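Local coordinates for Lactamase_B domain-containing protein (Bacillus lehensis G1, PDB 7EV5) that probably acts as a zinc-dependent, dual-activity hydrolase of the metallo-beta-lactamase fold, resembling both B3 beta-lactamases and glyoxalase II, at residues P47-L52 with L116-F121. Sequence-based numbering, arbitrary orientation.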
ATOM      1  N   PRO A  47       8.149   2.609  14.777  1.00 14.27           N
ATOM      2  CA  PRO A  47       6.983   2.773  13.904  1.00 14.86           C
ATOM      3  C   PRO A  47       5.798   3.326  14.674  1.00 13.79           C
ATOM      4  O   PRO A  47       5.625   3.069  15.866  1.00 15.97           O
ATOM      5  CB  PRO A  47       6.704   1.354  13.396  1.00 18.01           C
ATOM      6  CG  PRO A  47       7.368   0.453  14.350  1.00 21.10           C
ATOM      7  CD  PRO A  47       8.506   1.197  14.991  1.00 15.52           C
ATOM      8  N   LEU A  48       4.993   4.120  13.961  1.00 13.73           N
ATOM      9  CA  LEU A  48       3.826   4.798  14.508  1.00 14.65           C
ATOM     10  C   LEU A  48       2.504   4.217  14.032  1.00 12.86           C
ATOM     11  O   LEU A  48       1.500   4.357  14.739  1.00 13.25           O
ATOM     12  CB  LEU A  48       3.850   6.289  14.140  1.00 14.65           C
ATOM     13  CG  LEU A  48       5.092   7.070  14.555  1.00 18.34           C
ATOM     14  CD1 LEU A  48       5.040   8.488  14.002  1.00 20.41           C
ATOM     15  CD2 LEU A  48       5.226   7.083  16.075  1.00 17.57           C
ATOM     16  N   ALA A  49       2.480   3.565  12.868  1.00 13.47           N
ATOM     17  CA  ALA A  49       1.236   3.082  12.285  1.00 10.32           C
ATOM     18  C   ALA A  49       1.571   2.164  11.121  1.00 11.35           C
ATOM     19  O   ALA A  49       2.656   2.239  10.547  1.00 12.13           O
ATOM     20  CB  ALA A  49       0.369   4.246  11.787  1.00 14.65           C
ATOM     21  N   ILE A  50       0.613   1.300  10.789  1.00 10.24           N
ATOM     22  CA  ILE A  50       0.592   0.533   9.546  1.00  9.35           C
ATOM     23  C   ILE A  50      -0.503   1.130   8.675  1.00  9.36           C
ATOM     24  O   ILE A  50      -1.670   1.184   9.091  1.00  9.55           O
ATOM     25  CB  ILE A  50       0.300  -0.949   9.804  1.00  9.48           C
ATOM     26  CG1 ILE A  50       1.419  -1.569  10.641  1.00 11.93           C
ATOM     27  CG2 ILE A  50       0.106  -1.698   8.483  1.00 10.82           C
ATOM     28  CD1 ILE A  50       1.026  -2.878  11.271  1.00 11.45           C
ATOM     29  N   LEU A  51      -0.138   1.576   7.476  1.00  7.71           N
ATOM     30  CA  LEU A  51      -1.087   2.091   6.499  1.00  9.54           C
ATOM     31  C   LEU A  51      -1.186   1.075   5.371  1.00  8.57           C
ATOM     32  O   LEU A  51      -0.173   0.713   4.765  1.00  9.43           O
ATOM     33  CB  LEU A  51      -0.626   3.442   5.953  1.00  9.63           C
ATOM     34  CG  LEU A  51      -0.455   4.604   6.939  1.00 14.83           C
ATOM     35  CD1 LEU A  51      -0.243   5.909   6.192  1.00 12.71           C
ATOM     36  CD2 LEU A  51      -1.620   4.707   7.918  1.00 19.77           C
ATOM     37  N   LEU A  52      -2.391   0.597   5.105  1.00  8.42           N
ATOM     38  CA  LEU A  52      -2.590  -0.394   4.061  1.00  7.84           C
ATOM     39  C   LEU A  52      -3.165   0.274   2.824  1.00  7.94           C
ATOM     40  O   LEU A  52      -4.201   0.951   2.894  1.00  9.48           O
ATOM     41  CB  LEU A  52      -3.541  -1.490   4.535  1.00  8.72           C
ATOM     42  CG  LEU A  52      -3.034  -2.345   5.695  1.00  8.04           C
ATOM     43  CD1 LEU A  52      -4.099  -3.348   6.071  1.00  9.53           C
ATOM     44  CD2 LEU A  52      -1.706  -3.043   5.351  1.00  9.72           C
ATOM     45  N   LEU A 116      -4.507  12.788   6.083  1.00 12.93           N
ATOM     46  CA  LEU A 116      -4.252  11.917   7.223  1.00 12.86           C
ATOM     47  C   LEU A 116      -2.907  12.314   7.812  1.00 14.95           C
ATOM     48  O   LEU A 116      -1.909  12.386   7.085  1.00 14.03           O
ATOM     49  CB  LEU A 116      -4.206  10.449   6.778  1.00 11.99           C
ATOM     50  CG  LEU A 116      -3.793   9.424   7.826  1.00 14.47           C
ATOM     51  CD1 LEU A 116      -4.752   9.458   9.006  1.00 15.10           C
ATOM     52  CD2 LEU A 116      -3.755   8.037   7.193  1.00 13.22           C
ATOM     53  N   THR A 117      -2.875  12.565   9.119  1.00 15.42           N
ATOM     54  CA  THR A 117      -1.639  12.909   9.810  1.00 16.97           C
ATOM     55  C   THR A 117      -1.281  11.814  10.806  1.00 14.85           C
ATOM     56  O   THR A 117      -2.089  11.468  11.672  1.00 19.09           O
ATOM     57  CB  THR A 117      -1.753  14.271  10.491  1.00 19.04           C
ATOM     58  OG1 THR A 117      -1.919  15.277   9.486  1.00 19.39           O
ATOM     59  CG2 THR A 117      -0.498  14.569  11.284  1.00 23.56           C
ATOM     60  N   ILE A 118      -0.079  11.261  10.661  1.00 15.19           N
ATOM     61  CA  ILE A 118       0.459  10.238  11.550  1.00 19.08           C
ATOM     62  C   ILE A 118       1.680  10.860  12.215  1.00 17.49           C
ATOM     63  O   ILE A 118       2.734  10.991  11.581  1.00 16.97           O
ATOM     64  CB  ILE A 118       0.849   8.958  10.787  1.00 14.89           C
ATOM     65  CG1 ILE A 118      -0.343   8.366  10.008  1.00 15.76           C
ATOM     66  CG2 ILE A 118       1.453   7.921  11.751  1.00 17.75           C
ATOM     67  CD1 ILE A 118      -1.468   7.840  10.877  1.00 17.04           C
ATOM     68  N   GLY A 119       1.550  11.239  13.479  1.00 17.39           N
ATOM     69  CA  GLY A 119       2.643  11.962  14.116  1.00 18.02           C
ATOM     70  C   GLY A 119       2.875  13.268  13.376  1.00 20.32           C
ATOM     71  O   GLY A 119       1.952  14.069  13.197  1.00 21.61           O
ATOM     72  N   THR A 120       4.103  13.497  12.910  1.00 17.93           N
ATOM     73  CA  THR A 120       4.383  14.665  12.082  1.00 19.28           C
ATOM     74  C   THR A 120       4.399  14.358  10.587  1.00 17.94           C
ATOM     75  O   THR A 120       4.758  15.230   9.789  1.00 19.73           O
ATOM     76  CB  THR A 120       5.682  15.359  12.505  1.00 19.81           C
ATOM     77  OG1 THR A 120       6.750  14.410  12.543  1.00 24.80           O
ATOM     78  CG2 THR A 120       5.525  16.022  13.870  1.00 24.97           C
ATOM     79  N   PHE A 121       4.015  13.148  10.181  1.00 15.90           N
ATOM     80  CA  PHE A 121       3.886  12.821   8.764  1.00 15.41           C
ATOM     81  C   PHE A 121       2.477  13.169   8.309  1.00 13.81           C
ATOM     82  O   PHE A 121       1.502  12.628   8.842  1.00 17.58           O
ATOM     83  CB  PHE A 121       4.101  11.327   8.524  1.00 16.15           C
ATOM     84  CG  PHE A 121       5.425  10.798   8.999  1.00 16.00           C
ATOM     85  CD1 PHE A 121       6.530  10.787   8.158  1.00 14.67           C
ATOM     86  CD2 PHE A 121       5.556  10.282  10.270  1.00 15.62           C
ATOM     87  CE1 PHE A 121       7.741  10.273   8.590  1.00 16.39           C
ATOM     88  CE2 PHE A 121       6.774   9.772  10.715  1.00 17.80           C
ATOM     89  CZ  PHE A 121       7.867   9.768   9.865  1.00 14.97           C
TER
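I118 packs against L48 and A49 where the two beta-sheets of the metallo-beta-lactamase sandwich face each other, with no hydrogen bond between the two segments. Its CG2, held anti to the backbone N, touches both L48 CB and A49 CB, each at 3.8 Å, while its CD1 lies 4.1 Å from A49 CB. This methyl lodged against two CB atoms is the tight part of the contact. L48 continues the packing toward the hairpin: its CD1 sits at the edge of the F121 ring, in the ring plane, 3.9 Å from CE2, and the two side chains cross at about a right angle. The loose side is at exposed G119, in the type II' turn from I118 to F121, which comes no nearer to L48 than CA to CD1, 4.2 Å. I118 and F121 close that turn through two backbone hydrogen bonds, N to O in each direction. In the other direction, L51 and L116 meet tip to tip, CD2 to CD2 at 4.0 Å. Strand 46-51 runs between strands 23-27 and 74-77 in its sheet, and strand 115-118 edges the other; Y75 touches L51, L116 and I118, V25 touches L51 and F121, and helix 63-70 packs on P47, I50 and L52, which face away from this contact.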